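Structural polyprotein, VP3 (Israeli acute paralysis virus, PDB 5CDD) probably serves as a structural subunit of the viral capsid, a jelly-roll protein that packs with neighbouring subunits into the pentamers of the shell. Local coordinates at residues N62-H67 with A120-Y125; F130-A135 with F213-G218; R134-Y139 with A264-V269; F156-V161 with S235-I240. All coordinates share one frame; numbering follows the deposited sequence.

Interaction 1. Residues N62-H67 with A120-Y125; sequences NPAVKH and AAPCEY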
loop_
_atom_site.group_PDB
_atom_site.type_symbol
_atom_site.label_atom_id
_atom_site.label_comp_id
_atom_site.label_asym_id
_atom_site.label_seq_id
_atom_site.Cartn_x
_atom_site.Cartn_y
_atom_site.Cartn_z
ATOM N N ASN B 62 17.157 -43.998 -14.780
ATOM C CA ASN B 62 18.327 -44.811 -14.480
ATOM C C ASN B 62 18.064 -46.227 -14.991
ATOM O O ASN B 62 17.133 -46.894 -14.545
ATOM C CB ASN B 62 18.567 -44.836 -12.970
ATOM C CG ASN B 62 19.875 -45.496 -12.602
ATOM O OD1 ASN B 62 20.209 -46.559 -13.115
ATOM N ND2 ASN B 62 20.618 -44.875 -11.697
ATOM N N PRO B 63 18.872 -46.698 -15.951
ATOM C CA PRO B 63 18.704 -48.042 -16.512
ATOM C C PRO B 63 19.103 -49.160 -15.552
ATOM O O PRO B 63 19.994 -48.992 -14.719
ATOM C CB PRO B 63 19.599 -48.015 -17.751
ATOM C CG PRO B 63 19.650 -46.560 -18.115
ATOM C CD PRO B 63 19.810 -45.912 -16.768
ATOM N N ALA B 64 18.438 -50.303 -15.683
ATOM C CA ALA B 64 18.723 -51.461 -14.843
ATOM C C ALA B 64 18.393 -52.743 -15.603
ATOM O O ALA B 64 17.458 -52.775 -16.405
ATOM C CB ALA B 64 17.914 -51.390 -13.555
ATOM N N VAL B 65 19.166 -53.796 -15.353
ATOM C CA VAL B 65 18.954 -55.078 -16.018
ATOM C C VAL B 65 17.905 -55.925 -15.300
ATOM O O VAL B 65 18.015 -56.183 -14.102
ATOM C CB VAL B 65 20.261 -55.892 -16.087
ATOM C CG1 VAL B 65 20.031 -57.174 -16.837
ATOM C CG2 VAL B 65 21.327 -55.098 -16.780
ATOM N N LYS B 66 16.890 -56.357 -16.042
ATOM C CA LYS B 66 15.833 -57.182 -15.481
ATOM C C LYS B 66 15.956 -58.631 -15.943
ATOM O O LYS B 66 15.566 -59.552 -15.223
ATOM C CB LYS B 66 14.460 -56.625 -15.874
ATOM C CG LYS B 66 14.080 -55.322 -15.183
ATOM C CD LYS B 66 13.784 -55.522 -13.698
ATOM C CE LYS B 66 12.564 -56.403 -13.473
ATOM N NZ LYS B 66 12.232 -56.562 -12.030
ATOM N N HIS B 67 16.510 -58.834 -17.137
ATOM C CA HIS B 67 16.660 -60.179 -17.678
ATOM C C HIS B 67 17.970 -60.429 -18.416
ATOM O O HIS B 67 18.546 -59.525 -19.018
ATOM C CB HIS B 67 15.513 -60.490 -18.641
ATOM C CG HIS B 67 14.154 -60.261 -18.062
ATOM N ND1 HIS B 67 13.689 -60.949 -16.964
ATOM C CD2 HIS B 67 13.162 -59.415 -18.427
ATOM C CE1 HIS B 67 12.467 -60.537 -16.675
ATOM N NE2 HIS B 67 12.124 -59.606 -17.548
ATOM N N ALA B 120 13.345 -54.829 -7.703
ATOM C CA ALA B 120 12.978 -53.595 -8.377
ATOM C C ALA B 120 14.122 -52.853 -9.059
ATOM O O ALA B 120 15.262 -52.851 -8.593
ATOM C CB ALA B 120 12.289 -52.662 -7.392
ATOM N N ALA B 121 13.784 -52.228 -10.183
ATOM C CA ALA B 121 14.711 -51.411 -10.952
ATOM C C ALA B 121 14.381 -49.997 -10.473
ATOM O O ALA B 121 13.297 -49.761 -9.934
ATOM C CB ALA B 121 14.421 -51.540 -12.433
ATOM N N PRO B 122 15.299 -49.038 -10.656
ATOM C CA PRO B 122 15.008 -47.675 -10.198
ATOM C C PRO B 122 13.598 -47.128 -10.473
ATOM O O PRO B 122 12.983 -46.541 -9.584
ATOM C CB PRO B 122 16.122 -46.844 -10.847
ATOM C CG PRO B 122 16.569 -47.686 -12.007
ATOM C CD PRO B 122 16.539 -49.072 -11.446
ATOM N N CYS B 123 13.069 -47.318 -11.679
ATOM C CA CYS B 123 11.733 -46.802 -11.970
ATOM C C CYS B 123 10.636 -47.600 -11.269
ATOM O O CYS B 123 9.613 -47.044 -10.871
ATOM C CB CYS B 123 11.472 -46.778 -13.480
ATOM S SG CYS B 123 11.207 -48.388 -14.245
ATOM N N GLU B 124 10.846 -48.903 -11.119
ATOM C CA GLU B 124 9.867 -49.759 -10.452
ATOM C C GLU B 124 9.855 -49.442 -8.957
ATOM O O GLU B 124 8.822 -49.548 -8.294
ATOM C CB GLU B 124 10.219 -51.236 -10.655
ATOM C CG GLU B 124 10.350 -51.667 -12.107
ATOM C CD GLU B 124 10.664 -53.148 -12.248
ATOM O OE1 GLU B 124 11.617 -53.620 -11.592
ATOM O OE2 GLU B 124 9.966 -53.841 -13.019
ATOM N N TYR B 125 11.017 -49.053 -8.440
ATOM C CA TYR B 125 11.188 -48.715 -7.029
ATOM C C TYR B 125 10.428 -47.434 -6.689
ATOM O O TYR B 125 9.846 -47.309 -5.611
ATOM C CB TYR B 125 12.686 -48.553 -6.736
ATOM C CG TYR B 125 13.060 -48.364 -5.278
ATOM C CD1 TYR B 125 13.018 -47.104 -4.679
ATOM C CD2 TYR B 125 13.486 -49.444 -4.504
ATOM C CE1 TYR B 125 13.395 -46.925 -3.345
ATOM C CE2 TYR B 125 13.862 -49.276 -3.173
ATOM C CZ TYR B 125 13.816 -48.016 -2.602
ATOM O OH TYR B 125 14.186 -47.850 -1.288
#
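A121 turns its methyl group toward strand 64-72 and meets A64 there, CB to CB at 3.7 Å. The same residue is the N-cap of helix 122-127. Its backbone O accepts from Y125 N at 2.8 Å in the first helical turn. P122 follows as the first helical residue, and its ring fits against two residues of the other segment. P122 CD rests on A64 CB at 3.4 Å. The P122 ring also packs near N62 CB, and the two side chains cross at about a right angle. The amide of N62 points on to other subunits, where its OD1 bonds I1 N of a neighbouring chain.

E124 closes the polar side. Its chain runs straight beyond CG, and OE1 comes back to the start of the helix. A121 N donates to E124 OE1 at 2.9 Å, through the anti lone pair. K66 NZ takes the syn lone pair of the same E124 OE1 in a salt bridge of 3.0 Å. K66 reaches it from the opposite direction by folding at chi2 (-70°) and chi3 (-65°). Two donors thus grip one buried oxygen. The other oxygen, OE2, forms a salt bridge with K262, while K66 NZ also bonds S99 OG and D119 O. The nearby cations probably keep E124 ionised.

E124 at N3 bonding back to the N-cap amide is one half of a capping box. The K66 salt bridge and the A64 packing then join this short helix to strand 64-72, the B strand of the B-I-D-G sheet in the picornavirus-like capsid jelly roll.

Interaction 2. Residues F130-A135 with F213-G218; sequences FSYWRA and FLKTAG
W133 and L214 form the hydrogen-bonded pair of a short antiparallel bridge. It adds strand 214-215 to the start of strand 132-144, the D strand of the capsid jelly roll. W133 N donates to L214 O at 2.8 Å, and L214 N returns to W133 O at 2.9 Å.

The tight part is the side-chain face shared by these two residues, together with T216. W133 CG sits between its own backbone N and carbonyl carbon (chi1 65°). This lays the indole beside L214, whose CB stands over one ring face, toward the rim. L214 CD1 touches W133 CZ2 at 3.5 Å. At the ring edge, T216 CG2 approaches W133 CD1 at 3.5 Å. The other branch of T216, OG1, donates to F130 O. F207 meets the same indole edge-to-face.

The looser part lies at the next pair. The side chains of Y132 and K215 diverge, and Y132 CE2 comes no nearer than 4.3 Å to K215 CG. Their polar ends turn to another subunit: Y132 OH bonds G163 O and K215 NZ bonds Q150 OE1 of a neighbouring chain.

F213 crosses R134 at about a right angle, with ring and guanidinium planes 86° apart. R134 NH1 bonds M212 O. R134 CB meets the ring edge at F213 CD1, 3.5 Å away. Back at the indole, W133 NE1 makes a weak, bent bond to K215 O at 2.9 Å.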
loop_
_atom_site.group_PDB
_atom_site.type_symbol
_atom_site.label_atom_id
_atom_site.label_comp_id
_atom_site.label_asym_id
_atom_site.label_seq_id
_atom_site.Cartn_x
_atom_site.Cartn_y
_atom_site.Cartn_z
ATOM N N PHE B 130 3.568 -44.491 -5.111
ATOM C CA PHE B 130 2.322 -43.862 -5.524
ATOM C C PHE B 130 1.221 -44.864 -5.846
ATOM O O PHE B 130 1.458 -46.069 -5.871
ATOM C CB PHE B 130 2.611 -42.965 -6.726
ATOM C CG PHE B 130 3.765 -42.025 -6.502
ATOM C CD1 PHE B 130 3.594 -40.850 -5.776
ATOM C CD2 PHE B 130 5.036 -42.344 -6.970
ATOM C CE1 PHE B 130 4.674 -40.004 -5.515
ATOM C CE2 PHE B 130 6.123 -41.506 -6.715
ATOM C CZ PHE B 130 5.940 -40.335 -5.987
ATOM N N SER B 131 0.017 -44.359 -6.091
ATOM C CA SER B 131 -1.120 -45.218 -6.397
ATOM C C SER B 131 -1.289 -45.520 -7.881
ATOM O O SER B 131 -1.551 -46.663 -8.254
ATOM C CB SER B 131 -2.404 -44.594 -5.852
ATOM O OG SER B 131 -2.364 -44.521 -4.438
ATOM N N TYR B 132 -1.149 -44.505 -8.727
ATOM C CA TYR B 132 -1.291 -44.703 -10.165
ATOM C C TYR B 132 -0.125 -44.073 -10.910
ATOM O O TYR B 132 0.506 -43.138 -10.417
ATOM C CB TYR B 132 -2.600 -44.091 -10.671
ATOM C CG TYR B 132 -3.797 -44.377 -9.795
ATOM C CD1 TYR B 132 -4.212 -43.459 -8.831
ATOM C CD2 TYR B 132 -4.508 -45.569 -9.917
ATOM C CE1 TYR B 132 -5.307 -43.719 -8.012
ATOM C CE2 TYR B 132 -5.604 -45.841 -9.100
ATOM C CZ TYR B 132 -5.997 -44.912 -8.150
ATOM O OH TYR B 132 -7.077 -45.170 -7.337
ATOM N N TRP B 133 0.152 -44.585 -12.105
ATOM C CA TRP B 133 1.249 -44.080 -12.919
ATOM C C TRP B 133 0.848 -43.876 -14.373
ATOM O O TRP B 133 -0.240 -44.265 -14.801
ATOM C CB TRP B 133 2.433 -45.048 -12.878
ATOM C CG TRP B 133 2.130 -46.377 -13.510
ATOM C CD1 TRP B 133 1.509 -47.441 -12.923
ATOM C CD2 TRP B 133 2.390 -46.762 -14.867
ATOM N NE1 TRP B 133 1.365 -48.465 -13.829
ATOM C CE2 TRP B 133 1.897 -48.075 -15.029
ATOM C CE3 TRP B 133 2.991 -46.124 -15.961
ATOM C CZ2 TRP B 133 1.985 -48.764 -16.244
ATOM C CZ3 TRP B 133 3.078 -46.809 -17.171
ATOM C CH2 TRP B 133 2.577 -48.118 -17.300
ATOM N N ARG B 134 1.759 -43.271 -15.125
ATOM C CA ARG B 134 1.579 -43.000 -16.544
ATOM C C ARG B 134 2.962 -42.638 -17.067
ATOM O O ARG B 134 3.587 -41.701 -16.570
ATOM C CB ARG B 134 0.624 -41.823 -16.749
ATOM C CG ARG B 134 0.376 -41.482 -18.204
ATOM C CD ARG B 134 -0.365 -40.167 -18.342
ATOM N NE ARG B 134 -0.584 -39.816 -19.742
ATOM C CZ ARG B 134 -1.519 -40.356 -20.515
ATOM N NH1 ARG B 134 -2.336 -41.277 -20.023
ATOM N NH2 ARG B 134 -1.635 -39.984 -21.782
ATOM N N ALA B 135 3.452 -43.382 -18.054
ATOM C CA ALA B 135 4.775 -43.103 -18.591
ATOM C C ALA B 135 5.103 -43.871 -19.862
ATOM O O ALA B 135 4.366 -44.764 -20.282
ATOM C CB ALA B 135 5.830 -43.398 -17.528
ATOM N N PHE B 213 -4.532 -43.371 -16.103
ATOM C CA PHE B 213 -3.406 -43.854 -15.316
ATOM C C PHE B 213 -3.637 -45.330 -15.011
ATOM O O PHE B 213 -4.775 -45.802 -15.033
ATOM C CB PHE B 213 -3.315 -43.097 -13.990
ATOM C CG PHE B 213 -3.223 -41.603 -14.133
ATOM C CD1 PHE B 213 -2.046 -40.998 -14.561
ATOM C CD2 PHE B 213 -4.307 -40.797 -13.794
ATOM C CE1 PHE B 213 -1.948 -39.610 -14.646
ATOM C CE2 PHE B 213 -4.219 -39.411 -13.875
ATOM C CZ PHE B 213 -3.036 -38.817 -14.300
ATOM N N LEU B 214 -2.560 -46.056 -14.724
ATOM C CA LEU B 214 -2.654 -47.473 -14.388
ATOM C C LEU B 214 -2.205 -47.679 -12.946
ATOM O O LEU B 214 -1.441 -46.879 -12.408
ATOM C CB LEU B 214 -1.785 -48.308 -15.331
ATOM C CG LEU B 214 -2.284 -48.455 -16.770
ATOM C CD1 LEU B 214 -1.241 -49.175 -17.602
ATOM C CD2 LEU B 214 -3.594 -49.223 -16.784
ATOM N N LYS B 215 -2.686 -48.748 -12.320
ATOM C CA LYS B 215 -2.334 -49.033 -10.937
ATOM C C LYS B 215 -0.851 -49.348 -10.788
ATOM O O LYS B 215 -0.181 -49.699 -11.757
ATOM C CB LYS B 215 -3.186 -50.191 -10.407
ATOM C CG LYS B 215 -4.664 -49.835 -10.234
ATOM C CD LYS B 215 -5.437 -50.948 -9.529
ATOM C CE LYS B 215 -6.853 -50.511 -9.159
ATOM N NZ LYS B 215 -7.714 -50.242 -10.344
ATOM N N THR B 216 -0.340 -49.218 -9.568
ATOM C CA THR B 216 1.070 -49.478 -9.303
ATOM C C THR B 216 1.303 -50.707 -8.431
ATOM O O THR B 216 2.417 -50.938 -7.966
ATOM C CB THR B 216 1.732 -48.267 -8.609
ATOM O OG1 THR B 216 1.113 -48.057 -7.333
ATOM C CG2 THR B 216 1.594 -47.015 -9.468
ATOM N N ALA B 217 0.255 -51.492 -8.213
ATOM C CA ALA B 217 0.349 -52.690 -7.389
ATOM C C ALA B 217 1.354 -53.685 -7.962
ATOM O O ALA B 217 2.176 -54.250 -7.235
ATOM C CB ALA B 217 -1.025 -53.345 -7.269
ATOM N N GLY B 218 1.290 -53.890 -9.272
ATOM C CA GLY B 218 2.198 -54.826 -9.912
ATOM C C GLY B 218 2.071 -56.273 -9.458
ATOM O O GLY B 218 0.964 -56.803 -9.340
#

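Interaction 3. Residues R134-Y139 with A264-V269; sequences RATMCY and AEDVVV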
loop_
_atom_site.group_PDB
_atom_site.type_symbol
_atom_site.label_atom_id
_atom_site.label_comp_id
_atom_site.label_asym_id
_atom_site.label_seq_id
_atom_site.Cartn_x
_atom_site.Cartn_y
_atom_site.Cartn_z
ATOM N N ARG B 134 1.759 -43.271 -15.125
ATOM C CA ARG B 134 1.579 -43.000 -16.544
ATOM C C ARG B 134 2.962 -42.638 -17.067
ATOM O O ARG B 134 3.587 -41.701 -16.570
ATOM C CB ARG B 134 0.624 -41.823 -16.749
ATOM C CG ARG B 134 0.376 -41.482 -18.204
ATOM C CD ARG B 134 -0.365 -40.167 -18.342
ATOM N NE ARG B 134 -0.584 -39.816 -19.742
ATOM C CZ ARG B 134 -1.519 -40.356 -20.515
ATOM N NH1 ARG B 134 -2.336 -41.277 -20.023
ATOM N NH2 ARG B 134 -1.635 -39.984 -21.782
ATOM N N ALA B 135 3.452 -43.382 -18.054
ATOM C CA ALA B 135 4.775 -43.103 -18.591
ATOM C C ALA B 135 5.103 -43.871 -19.862
ATOM O O ALA B 135 4.366 -44.764 -20.282
ATOM C CB ALA B 135 5.830 -43.398 -17.528
ATOM N N THR B 136 6.221 -43.497 -20.474
ATOM C CA THR B 136 6.704 -44.144 -21.682
ATOM C C THR B 136 7.759 -45.137 -21.222
ATOM O O THR B 136 8.816 -44.745 -20.732
ATOM C CB THR B 136 7.351 -43.128 -22.644
ATOM O OG1 THR B 136 6.355 -42.208 -23.110
ATOM C CG2 THR B 136 7.972 -43.839 -23.831
ATOM N N MET B 137 7.462 -46.424 -21.361
ATOM C CA MET B 137 8.391 -47.460 -20.939
ATOM C C MET B 137 9.476 -47.709 -21.971
ATOM O O MET B 137 9.192 -47.889 -23.156
ATOM C CB MET B 137 7.635 -48.756 -20.653
ATOM C CG MET B 137 6.597 -48.619 -19.553
ATOM S SD MET B 137 7.264 -47.791 -18.092
ATOM C CE MET B 137 8.508 -48.969 -17.566
ATOM N N CYS B 138 10.723 -47.717 -21.513
ATOM C CA CYS B 138 11.855 -47.937 -22.399
ATOM C C CYS B 138 12.587 -49.224 -22.053
ATOM O O CYS B 138 12.815 -49.531 -20.882
ATOM C CB CYS B 138 12.815 -46.755 -22.319
ATOM S SG CYS B 138 12.054 -45.187 -22.767
ATOM N N TYR B 139 12.953 -49.969 -23.090
ATOM C CA TYR B 139 13.650 -51.236 -22.926
ATOM C C TYR B 139 14.795 -51.337 -23.925
ATOM O O TYR B 139 14.619 -51.043 -25.106
ATOM C CB TYR B 139 12.670 -52.392 -23.159
ATOM C CG TYR B 139 11.458 -52.365 -22.256
ATOM C CD1 TYR B 139 11.532 -52.832 -20.945
ATOM C CD2 TYR B 139 10.240 -51.849 -22.704
ATOM C CE1 TYR B 139 10.425 -52.788 -20.100
ATOM C CE2 TYR B 139 9.124 -51.797 -21.863
ATOM C CZ TYR B 139 9.226 -52.270 -20.562
ATOM O OH TYR B 139 8.136 -52.217 -19.719
ATOM N N ALA B 264 12.023 -45.698 -17.383
ATOM C CA ALA B 264 10.873 -44.948 -17.885
ATOM C C ALA B 264 11.168 -43.492 -18.227
ATOM O O ALA B 264 12.144 -42.908 -17.756
ATOM C CB ALA B 264 9.737 -45.016 -16.869
ATOM N N GLU B 265 10.303 -42.912 -19.055
ATOM C CA GLU B 265 10.437 -41.520 -19.467
ATOM C C GLU B 265 9.045 -40.903 -19.522
ATOM O O GLU B 265 8.050 -41.623 -19.582
ATOM C CB GLU B 265 11.097 -41.429 -20.841
ATOM C CG GLU B 265 12.348 -42.276 -20.971
ATOM C CD GLU B 265 13.096 -42.020 -22.264
ATOM O OE1 GLU B 265 12.439 -41.829 -23.308
ATOM O OE2 GLU B 265 14.346 -42.024 -22.237
ATOM N N ASP B 266 8.979 -39.575 -19.504
ATOM C CA ASP B 266 7.703 -38.869 -19.530
ATOM C C ASP B 266 6.850 -39.429 -18.397
ATOM O O ASP B 266 5.670 -39.732 -18.575
ATOM C CB ASP B 266 7.004 -39.084 -20.873
ATOM C CG ASP B 266 7.862 -38.660 -22.048
ATOM O OD1 ASP B 266 8.350 -37.508 -22.040
ATOM O OD2 ASP B 266 8.050 -39.479 -22.978
ATOM N N VAL B 267 7.472 -39.558 -17.230
ATOM C CA VAL B 267 6.817 -40.101 -16.052
ATOM C C VAL B 267 5.961 -39.102 -15.292
ATOM O O VAL B 267 6.307 -37.928 -15.170
ATOM C CB VAL B 267 7.856 -40.680 -15.066
ATOM C CG1 VAL B 267 7.158 -41.258 -13.848
ATOM C CG2 VAL B 267 8.694 -41.740 -15.752
ATOM N N VAL B 268 4.832 -39.591 -14.793
ATOM C CA VAL B 268 3.914 -38.797 -13.997
ATOM C C VAL B 268 3.250 -39.778 -13.039
ATOM O O VAL B 268 2.838 -40.865 -13.444
ATOM C CB VAL B 268 2.833 -38.101 -14.859
ATOM C CG1 VAL B 268 3.483 -37.240 -15.906
ATOM C CG2 VAL B 268 1.943 -39.118 -15.518
ATOM N N VAL B 269 3.183 -39.410 -11.766
ATOM C CA VAL B 269 2.567 -40.267 -10.767
ATOM C C VAL B 269 1.391 -39.557 -10.119
ATOM O O VAL B 269 1.364 -38.326 -10.035
ATOM C CB VAL B 269 3.576 -40.675 -9.684
ATOM C CG1 VAL B 269 4.662 -41.542 -10.295
ATOM C CG2 VAL B 269 4.179 -39.442 -9.040
#
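T136 pairs with E265 through two backbone bonds, T136 N to E265 O at 2.8 Å and E265 N to T136 O at 2.9 Å. R134 pairs with V268 in the same antiparallel sense, but there V268 N to R134 O is the firmer bond and R134 N to V268 O is weak. Between the two pairs the register slips by one residue, a beta bulge. D266 takes left-handed backbone angles (phi 53°, psi 46°) at this corner, where strand 255-265 gives way to strand 267-270.

E265 can be followed outward from its backbone. CB lies 4.0 Å from T136 O. CG is beside the backbone N (chi1 -48°), and this sets it against C138 SG. CD runs alongside the same sulfur, at 3.4 Å from C138 SG. At the tip E265 OE1 also lies beside C138 SG, at 3.4 Å, and forms a salt bridge with R204. OE2 has a weak bond from W263 NE1.

T136 OG1 donates to D266 OD2 at 3.2 Å, on the anti lone pair. These two side chains run side by side. On the other face, M137 bends at chi2 and chi3 and brings SD to 3.9 Å from A264 CB. A135 CB meets V267 CG2 at 3.8 Å beside the bulge. V268 CG2 lies alongside the aliphatic part of R134.

Here M137 and A264 make an apolar face, while E265, beside D266 at the corner, brings acidic groups to the T136 side. R204 bridges E265 and makes a long, weak ion pair with D266, so it probably offsets the charge of both carboxylates.

Interaction 4. Residues F156-V161 with S235-I240; sequences FFEPGV and SGFLCI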
loop_
_atom_site.group_PDB
_atom_site.type_symbol
_atom_site.label_atom_id
_atom_site.label_comp_id
_atom_site.label_asym_id
_atom_site.label_seq_id
_atom_site.Cartn_x
_atom_site.Cartn_y
_atom_site.Cartn_z
ATOM N N PHE B 156 7.734 -57.726 -30.438
ATOM C CA PHE B 156 6.508 -57.023 -30.787
ATOM C C PHE B 156 5.704 -56.652 -29.550
ATOM O O PHE B 156 5.903 -57.221 -28.475
ATOM C CB PHE B 156 5.663 -57.877 -31.746
ATOM C CG PHE B 156 5.094 -59.126 -31.127
ATOM C CD1 PHE B 156 3.838 -59.110 -30.523
ATOM C CD2 PHE B 156 5.809 -60.320 -31.152
ATOM C CE1 PHE B 156 3.303 -60.265 -29.953
ATOM C CE2 PHE B 156 5.283 -61.478 -30.585
ATOM C CZ PHE B 156 4.026 -61.449 -29.985
ATOM N N PHE B 157 4.804 -55.685 -29.707
ATOM C CA PHE B 157 3.970 -55.227 -28.604
ATOM C C PHE B 157 2.510 -55.617 -28.790
ATOM O O PHE B 157 1.930 -55.435 -29.864
ATOM C CB PHE B 157 4.065 -53.706 -28.454
ATOM C CG PHE B 157 3.150 -53.145 -27.398
ATOM C CD1 PHE B 157 3.356 -53.435 -26.053
ATOM C CD2 PHE B 157 2.061 -52.352 -27.751
ATOM C CE1 PHE B 157 2.488 -52.945 -25.074
ATOM C CE2 PHE B 157 1.190 -51.859 -26.781
ATOM C CZ PHE B 157 1.404 -52.157 -25.440
ATOM N N GLU B 158 1.924 -56.148 -27.723
ATOM C CA GLU B 158 0.530 -56.561 -27.726
ATOM C C GLU B 158 -0.190 -55.864 -26.576
ATOM O O GLU B 158 0.125 -56.083 -25.405
ATOM C CB GLU B 158 0.437 -58.083 -27.571
ATOM C CG GLU B 158 -0.968 -58.636 -27.333
ATOM C CD GLU B 158 -1.972 -58.216 -28.395
ATOM O OE1 GLU B 158 -1.604 -58.172 -29.586
ATOM O OE2 GLU B 158 -3.139 -57.944 -28.038
ATOM N N PRO B 159 -1.158 -54.995 -26.897
ATOM C CA PRO B 159 -1.912 -54.276 -25.870
ATOM C C PRO B 159 -2.995 -55.152 -25.253
ATOM O O PRO B 159 -3.535 -56.039 -25.913
ATOM C CB PRO B 159 -2.497 -53.104 -26.644
ATOM C CG PRO B 159 -2.795 -53.726 -27.971
ATOM C CD PRO B 159 -1.537 -54.530 -28.244
ATOM N N GLY B 160 -3.307 -54.906 -23.987
ATOM C CA GLY B 160 -4.341 -55.684 -23.331
ATOM C C GLY B 160 -3.831 -56.656 -22.289
ATOM O O GLY B 160 -2.680 -56.580 -21.861
ATOM N N VAL B 161 -4.700 -57.578 -21.884
ATOM C CA VAL B 161 -4.360 -58.576 -20.879
ATOM C C VAL B 161 -3.189 -59.439 -21.329
ATOM O O VAL B 161 -2.988 -59.664 -22.522
ATOM C CB VAL B 161 -5.562 -59.498 -20.579
ATOM C CG1 VAL B 161 -5.249 -60.392 -19.390
ATOM C CG2 VAL B 161 -6.800 -58.664 -20.309
ATOM N N SER B 235 -1.161 -52.671 -19.054
ATOM C CA SER B 235 -1.588 -52.206 -20.384
ATOM C C SER B 235 -1.151 -53.065 -21.569
ATOM O O SER B 235 -1.658 -52.889 -22.678
ATOM C CB SER B 235 -1.099 -50.775 -20.651
ATOM O OG SER B 235 0.179 -50.782 -21.281
ATOM N N GLY B 236 -0.206 -53.971 -21.354
ATOM C CA GLY B 236 0.241 -54.810 -22.451
ATOM C C GLY B 236 1.520 -55.558 -22.147
ATOM O O GLY B 236 1.905 -55.688 -20.985
ATOM N N PHE B 237 2.188 -56.043 -23.188
ATOM C CA PHE B 237 3.424 -56.787 -23.002
ATOM C C PHE B 237 4.263 -56.872 -24.270
ATOM O O PHE B 237 3.765 -56.676 -25.380
ATOM C CB PHE B 237 3.104 -58.203 -22.504
ATOM C CG PHE B 237 2.380 -59.061 -23.511
ATOM C CD1 PHE B 237 3.086 -59.787 -24.467
ATOM C CD2 PHE B 237 0.989 -59.139 -23.509
ATOM C CE1 PHE B 237 2.420 -60.578 -25.407
ATOM C CE2 PHE B 237 0.312 -59.928 -24.445
ATOM C CZ PHE B 237 1.031 -60.649 -25.394
ATOM N N LEU B 238 5.549 -57.150 -24.085
ATOM C CA LEU B 238 6.478 -57.303 -25.195
ATOM C C LEU B 238 6.781 -58.787 -25.296
ATOM O O LEU B 238 6.758 -59.496 -24.293
ATOM C CB LEU B 238 7.780 -56.547 -24.933
ATOM C CG LEU B 238 7.780 -55.026 -25.025
ATOM C CD1 LEU B 238 9.141 -54.499 -24.642
ATOM C CD2 LEU B 238 7.449 -54.590 -26.431
ATOM N N CYS B 239 7.074 -59.254 -26.500
ATOM C CA CYS B 239 7.371 -60.662 -26.696
ATOM C C CYS B 239 8.600 -60.828 -27.579
ATOM O O CYS B 239 8.661 -60.279 -28.681
ATOM C CB CYS B 239 6.164 -61.358 -27.323
ATOM S SG CYS B 239 6.252 -63.151 -27.295
ATOM N N ILE B 240 9.576 -61.585 -27.087
ATOM C CA ILE B 240 10.811 -61.824 -27.823
ATOM C C ILE B 240 10.834 -63.240 -28.406
ATOM O O ILE B 240 11.054 -64.217 -27.687
ATOM C CB ILE B 240 12.039 -61.628 -26.907
ATOM C CG1 ILE B 240 11.963 -60.257 -26.233
ATOM C CG2 ILE B 240 13.320 -61.739 -27.719
ATOM C CD1 ILE B 240 13.079 -59.990 -25.247
#
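G160 N bonds S235 O in an unusual way at the end of the strand pair. The bond is 2.9 Å long and nearly straight at the hydrogen, 171°. Yet the donor stands about 50° out of the carbonyl plane of S235, and so away from its lone pairs. The rest is regular antiparallel sheet between strands 150-159 and 236-247. These match the central E and H strands of the C-H-E-F sheet of the capsid jelly roll.

F156 pairs with C239 and E158 with F237, each through two backbone bonds. E158 N to F237 O is 3.0 Å.

One face carries F156, E158, F237 and C239. F237 CG sits between its backbone N and carbonyl carbon (chi1 67°), which swings the ring beside E158. E158 CB lies over that ring, 3.8 Å from the F237 centroid, a CH-pi contact. The E158 chain bends at chi2, and its carboxylate leads away from the strand pair. There E158 OE1 bonds N188 ND2. E158 OE2 bonds T194 OG1 and forms a salt bridge with R196, both of a neighbouring subunit. The end of the E strand is thus joined to that subunit.

On the opposite face F157 comes obliquely against the G236 backbone, with F157 CE1 3.9 Å from G236 CA. L238 CD2 comes to F157 CB at 4.0 Å.

At the far end the F156 ring is laid over C239. C239 CB sits over one ring face, 3.4 Å from F156 CE2, and SG approaches obliquely, 4.7 Å from the F156 centroid.

Interactions 1, 2 and 3 all reach the sheet that holds strands 64-72, 132-144 and 255-265, and interaction 4 belongs to the facing sheet of the jelly roll. Interactions 2 and 3 share R134 and A135. Their centres are 11 Å apart, and F130 CD2 packs on V269 CG1 at 3.4 Å. Interaction 1 touches interaction 3 through C123 CB and A264 N, 4.1 Å apart. At one point between the sheets Y139 CD2 lies 3.5 Å from L238 CD1, joining interactions 3 and 4. L214 CD1 and S235 CB, 3.4 Å apart, join interactions 2 and 4. Interactions 1 and 4 do not touch, with centres about 19 Å apart.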